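Local coordinates for protein endoglucanase (Thermotoga maritima, PDB 2FVG) that probably acts as a metal-dependent aminopeptidase of the peptidase M42 family, binding two divalent metal cations per subunit, at residues S59-E64 with F166-G171; V65-S70 with G84-R89. All coordinates share one frame; numbering follows the deposited sequence.

Contact 1. Residues S59-E64 with F166-G171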
loop_
_atom_site.group_PDB
_atom_site.type_symbol
_atom_site.label_atom_id
_atom_site.label_comp_id
_atom_site.label_asym_id
_atom_site.label_seq_id
_atom_site.Cartn_x
_atom_site.Cartn_y
_atom_site.Cartn_z
ATOM N N SER A 59 -6.769 8.146 1.908
ATOM C CA SER A 59 -6.314 7.260 0.827
ATOM C C SER A 59 -5.190 6.239 1.128
ATOM O O SER A 59 -4.394 6.429 2.040
ATOM C CB SER A 59 -5.944 8.094 -0.403
ATOM O OG SER A 59 -4.787 8.832 -0.147
ATOM N N ALA A 60 -5.147 5.169 0.324
ATOM C CA ALA A 60 -4.102 4.143 0.408
ATOM C C ALA A 60 -3.780 3.691 -1.022
ATOM O O ALA A 60 -4.638 3.790 -1.894
ATOM C CB ALA A 60 -4.567 2.991 1.261
ATOM N N HIS A 61 -2.569 3.188 -1.260
ATOM C CA HIS A 61 -2.155 2.741 -2.603
ATOM C C HIS A 61 -2.269 1.250 -2.758
ATOM O O HIS A 61 -1.849 0.480 -1.887
ATOM C CB HIS A 61 -0.698 3.131 -2.869
ATOM C CG HIS A 61 -0.290 4.368 -2.143
ATOM N ND1 HIS A 61 -0.910 5.586 -2.340
ATOM C CD2 HIS A 61 0.664 4.579 -1.208
ATOM C CE1 HIS A 61 -0.350 6.495 -1.560
ATOM N NE2 HIS A 61 0.614 5.912 -0.870
HETATM N N MSE A 62 -2.827 0.849 -3.883
HETATM C CA MSE A 62 -3.006 -0.545 -4.200
HETATM C C MSE A 62 -1.829 -1.196 -4.870
HETATM O O MSE A 62 -1.733 -2.423 -4.872
HETATM C CB MSE A 62 -4.206 -0.705 -5.121
HETATM C CG MSE A 62 -5.504 -0.364 -4.455
HETATM SE SE MSE A 62 -7.057 -0.788 -5.633
HETATM C CE MSE A 62 -6.824 0.568 -7.074
ATOM N N ASP A 63 -0.945 -0.401 -5.463
ATOM C CA ASP A 63 0.164 -0.960 -6.243
ATOM C C ASP A 63 1.378 -1.427 -5.441
ATOM O O ASP A 63 1.611 -0.971 -4.317
ATOM C CB ASP A 63 0.595 -0.011 -7.392
ATOM C CG ASP A 63 1.112 1.341 -6.910
ATOM O OD1 ASP A 63 0.524 1.919 -5.946
ATOM O OD2 ASP A 63 2.097 1.837 -7.530
ATOM N N GLU A 64 2.149 -2.332 -6.046
ATOM C CA GLU A 64 3.368 -2.842 -5.433
ATOM C C GLU A 64 4.491 -2.843 -6.480
ATOM O O GLU A 64 4.241 -2.702 -7.669
ATOM C CB GLU A 64 3.115 -4.253 -4.865
ATOM C CG GLU A 64 2.850 -5.309 -5.948
ATOM C CD GLU A 64 2.462 -6.677 -5.394
ATOM O OE1 GLU A 64 3.270 -7.315 -4.676
ATOM O OE2 GLU A 64 1.346 -7.123 -5.705
ATOM N N PHE A 166 3.338 -5.069 2.058
ATOM C CA PHE A 166 2.659 -4.427 3.217
ATOM C C PHE A 166 2.579 -2.908 2.944
ATOM O O PHE A 166 1.674 -2.206 3.418
ATOM C CB PHE A 166 3.354 -4.739 4.535
ATOM C CG PHE A 166 3.027 -6.111 5.114
ATOM C CD1 PHE A 166 1.845 -6.768 4.802
ATOM C CD2 PHE A 166 3.871 -6.681 6.069
ATOM C CE1 PHE A 166 1.535 -8.011 5.386
ATOM C CE2 PHE A 166 3.570 -7.924 6.669
ATOM C CZ PHE A 166 2.399 -8.580 6.332
ATOM N N ASP A 167 3.552 -2.424 2.181
ATOM C CA ASP A 167 3.555 -1.057 1.637
ATOM C C ASP A 167 2.968 -1.175 0.204
ATOM O O ASP A 167 3.692 -1.580 -0.726
ATOM C CB ASP A 167 4.990 -0.543 1.563
ATOM C CG ASP A 167 5.107 0.799 0.841
ATOM O OD1 ASP A 167 4.106 1.549 0.745
ATOM O OD2 ASP A 167 6.223 1.102 0.375
ATOM N N ASP A 168 1.684 -0.843 0.001
ATOM C CA ASP A 168 0.764 -0.314 1.024
ATOM C C ASP A 168 -0.516 -1.166 1.198
ATOM O O ASP A 168 -1.614 -0.656 1.514
ATOM C CB ASP A 168 0.412 1.145 0.671
ATOM C CG ASP A 168 -0.199 1.920 1.835
ATOM O OD1 ASP A 168 0.002 1.517 3.009
ATOM O OD2 ASP A 168 -0.898 2.938 1.571
ATOM N N ARG A 169 -0.388 -2.482 1.053
ATOM C CA ARG A 169 -1.557 -3.335 1.258
ATOM C C ARG A 169 -2.028 -3.285 2.720
ATOM O O ARG A 169 -3.203 -3.545 2.978
ATOM C CB ARG A 169 -1.327 -4.767 0.754
ATOM C CG ARG A 169 -0.909 -4.836 -0.759
ATOM C CD ARG A 169 -2.081 -4.729 -1.798
ATOM N NE ARG A 169 -1.570 -4.493 -3.155
ATOM C CZ ARG A 169 -1.054 -5.428 -3.944
ATOM N NH1 ARG A 169 -0.964 -6.690 -3.540
ATOM N NH2 ARG A 169 -0.628 -5.102 -5.148
ATOM N N ALA A 170 -1.154 -2.934 3.678
ATOM C CA ALA A 170 -1.635 -2.814 5.081
ATOM C C ALA A 170 -2.516 -1.572 5.205
ATOM O O ALA A 170 -3.496 -1.571 5.939
ATOM C CB ALA A 170 -0.467 -2.739 6.086
ATOM N N GLY A 171 -2.144 -0.502 4.495
ATOM C CA GLY A 171 -2.930 0.730 4.466
ATOM C C GLY A 171 -4.315 0.488 3.881
ATOM O O GLY A 171 -5.321 0.966 4.430
HETATM O O HOH W 1 -0.040 -1.546 -2.252
#
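A bend at chi2 (-81°) turns the Arg169 side chain off the helix start, so that its guanidinium reaches the turn after strand 55-61, while chi1 of Asp168 (-164°) swings its carboxylate away from its own N and toward His61. The guanidinium grips one atom side-on: NE lies 2.7 Å and NH2 2.9 Å from Met62 O, both bonds close to the guanidinium plane, which fixes its rotation. NH2 also makes a salt bridge to Glu64, at 2.9 Å from OE2. The carboxylate and guanidinium planes stand 88° apart, and NH2 meets OE2 from above the carboxylate plane. A leucine in place of Arg169 would probably leave Met62 O without its paired donors and Glu64 with one cationic partner fewer, although Lys164 still binds OE1. Two backbone carbonyls, Met10 O and Leu7 O, accept from NH1.

On the other flank, His61 N donates to Asp168 OD2 over 3.3 Å, on the anti side of the carboxylate, and the same oxygen lies 3.6 Å from His61 CD2. Water 1 bridges the two segments, donating to His61 O and Asp63 O and accepting from Asp168 N. The peptide between Asp167 and Asp168 is cis, a feature known from related co-catalytic metallopeptidases, where it follows the bridging aspartate. Asp167 is predicted to bind both metals and His61 one of them. His61 ND1 is bonded to Thr194.

Ala60 CB packs 3.6 Å from Gly171 C; the axes of the short segments 59-61 and 166-171 come within 6.8 Å of each other. Strand 55-61 lies between the parallel strands 187-194 and 215-224; helix 166-180 packs on it here, and the selenomethionine side chain of Met62 reaches helix 18-28.

Contact 2. Residues V65-S70 with G84-R89. With EDO (1,2-ethanediol), chain C.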
loop_
_atom_site.group_PDB
_atom_site.type_symbol
_atom_site.label_atom_id
_atom_site.label_comp_id
_atom_site.label_asym_id
_atom_site.label_seq_id
_atom_site.Cartn_x
_atom_site.Cartn_y
_atom_site.Cartn_z
ATOM N N VAL A 65 5.732 -2.986 -6.037
ATOM C CA VAL A 65 6.858 -3.090 -6.950
ATOM C C VAL A 65 6.833 -4.441 -7.684
ATOM O O VAL A 65 6.365 -5.449 -7.135
ATOM C CB VAL A 65 8.202 -2.860 -6.211
ATOM C CG1 VAL A 65 9.398 -3.167 -7.119
ATOM C CG2 VAL A 65 8.283 -1.418 -5.781
ATOM N N GLY A 66 7.357 -4.475 -8.917
ATOM C CA GLY A 66 7.333 -5.715 -9.695
ATOM C C GLY A 66 8.161 -5.611 -10.948
ATOM O O GLY A 66 9.157 -4.894 -10.965
ATOM N N PHE A 67 7.748 -6.330 -11.990
ATOM C CA PHE A 67 8.490 -6.366 -13.238
ATOM C C PHE A 67 7.500 -6.487 -14.384
ATOM O O PHE A 67 6.291 -6.641 -14.165
ATOM C CB PHE A 67 9.450 -7.584 -13.242
ATOM C CG PHE A 67 10.262 -7.724 -11.981
ATOM C CD1 PHE A 67 11.447 -7.008 -11.821
ATOM C CD2 PHE A 67 9.820 -8.529 -10.939
ATOM C CE1 PHE A 67 12.188 -7.104 -10.651
ATOM C CE2 PHE A 67 10.551 -8.636 -9.762
ATOM C CZ PHE A 67 11.745 -7.920 -9.617
ATOM N N VAL A 68 8.021 -6.442 -15.607
ATOM C CA VAL A 68 7.208 -6.602 -16.789
ATOM C C VAL A 68 8.019 -7.454 -17.779
ATOM O O VAL A 68 9.243 -7.339 -17.851
ATOM C CB VAL A 68 6.721 -5.230 -17.332
ATOM C CG1 VAL A 68 7.883 -4.364 -17.840
ATOM C CG2 VAL A 68 5.634 -5.401 -18.386
ATOM N N VAL A 69 7.335 -8.360 -18.478
ATOM C CA VAL A 69 7.985 -9.242 -19.430
ATOM C C VAL A 69 8.367 -8.411 -20.637
ATOM O O VAL A 69 7.508 -7.873 -21.361
ATOM C CB VAL A 69 7.099 -10.430 -19.831
ATOM C CG1 VAL A 69 7.824 -11.297 -20.838
ATOM C CG2 VAL A 69 6.707 -11.249 -18.592
ATOM N N SER A 70 9.669 -8.276 -20.829
ATOM C CA SER A 70 10.176 -7.487 -21.941
ATOM C C SER A 70 10.529 -8.360 -23.138
ATOM O O SER A 70 10.523 -7.888 -24.271
ATOM C CB SER A 70 11.349 -6.602 -21.498
ATOM O OG SER A 70 12.400 -7.366 -20.938
ATOM N N GLY A 84 9.171 0.024 -10.639
ATOM C CA GLY A 84 9.359 0.547 -9.290
ATOM C C GLY A 84 10.827 0.402 -8.944
ATOM O O GLY A 84 11.652 0.094 -9.819
ATOM N N GLY A 85 11.165 0.606 -7.674
ATOM C CA GLY A 85 12.561 0.521 -7.234
ATOM C C GLY A 85 12.956 -0.876 -6.791
ATOM O O GLY A 85 12.496 -1.347 -5.747
ATOM N N VAL A 86 13.801 -1.536 -7.586
ATOM C CA VAL A 86 14.251 -2.887 -7.271
ATOM C C VAL A 86 15.755 -3.004 -7.485
ATOM O O VAL A 86 16.281 -2.607 -8.529
ATOM C CB VAL A 86 13.553 -3.968 -8.153
ATOM C CG1 VAL A 86 13.549 -5.311 -7.442
ATOM C CG2 VAL A 86 12.129 -3.590 -8.480
ATOM N N ASP A 87 16.441 -3.560 -6.489
ATOM C CA ASP A 87 17.886 -3.781 -6.546
ATOM C C ASP A 87 18.113 -5.161 -7.179
ATOM O O ASP A 87 17.850 -6.186 -6.541
ATOM C CB ASP A 87 18.468 -3.712 -5.125
ATOM C CG ASP A 87 19.983 -3.905 -5.072
ATOM O OD1 ASP A 87 20.651 -4.116 -6.119
ATOM O OD2 ASP A 87 20.511 -3.842 -3.939
ATOM N N PRO A 88 18.620 -5.194 -8.429
ATOM C CA PRO A 88 18.811 -6.465 -9.125
ATOM C C PRO A 88 19.768 -7.426 -8.421
ATOM O O PRO A 88 19.718 -8.636 -8.672
ATOM C CB PRO A 88 19.377 -6.046 -10.486
ATOM C CG PRO A 88 19.942 -4.685 -10.270
ATOM C CD PRO A 88 19.061 -4.049 -9.247
ATOM N N ARG A 89 20.621 -6.891 -7.547
ATOM C CA ARG A 89 21.614 -7.687 -6.815
ATOM C C ARG A 89 21.008 -8.786 -5.947
ATOM O O ARG A 89 21.598 -9.859 -5.819
ATOM C CB ARG A 89 22.532 -6.784 -5.970
HETATM C C1 EDO C . 6.231 -6.126 -2.597
HETATM O O1 EDO C . 6.612 -6.435 -3.934
HETATM C C2 EDO C . 7.487 -6.100 -1.735
HETATM O O2 EDO C . 7.125 -6.183 -0.354
#
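Val65, Phe67 and Val86 meet at the end of a beta hairpin in the six-strand antiparallel sheet, where the chain enters strand 66-72 and leaves strand 78-83. Phe67 CZ is 3.8 Å from Val86 CG1, and Phe67 CE1 is 3.9 Å from that same methyl, which approaches the ring obliquely. Val86 turns its two methyls to different partners: with chi1 at -155°, CG1 faces the phenylalanine and CG2 lies on the side of Val65. The modelled approach of the two valines is too close to be trusted in detail, so only their general proximity is meaningful. Val65 CG1 also sits 3.8 Å from Gly85 O, and Val65 CG2 is 4.0 Å from Gly85 N.

The sheet belongs to the smaller lobe of the molecule, as in other M42 peptidases, in which a second domain accompanies the catalytic one. Gly66 pairs with Val83 by backbone hydrogen bonding, which brings Gly84 alongside Val65, their CA atoms 5.0 Å apart. At Gly84 a side chain would collide with Val65 CG2, and its backbone angles (112°, -169°) would also press a CB against the preceding carbonyl. The Phe67 ring makes edge-to-face stacks with Phe80 and Phe150, and Leu91 touches both Phe67 and Val86.

Beyond Val86 the loop turns into a short 3-10 segment. Asp87 OD1 accepts from Arg89 N over 3.1 Å, forming an Asx turn, with the donor above the carboxylate plane. Val65 O receives a weak hydrogen bond from O1 of a 1,2-ethanediol molecule, probably from the crystallisation liquor, at 3.4 Å.

In the fold
Glu64, the last residue of one segment of contact 1, is followed directly by Val65, the first of contact 2, so the chain passes from the catalytic sheet to the smaller one within a few residues. The two centres lie 18 Å apart: contact 1 is about 1 Å from the centre of the chain, contact 2 about 17 Å. Contact 1 holds the predicted metal ligands His61 and Asp167. Contact 2 comes near that predicted site at Val65, whose side chain is about 7 Å from that of Asp167 and about 10 Å from that of His61. The 1,2-ethanediol weakly bonded to Val65 O lies about 4 Å from the Glu64 side chain and also binds Ala165 N and Pro310 O.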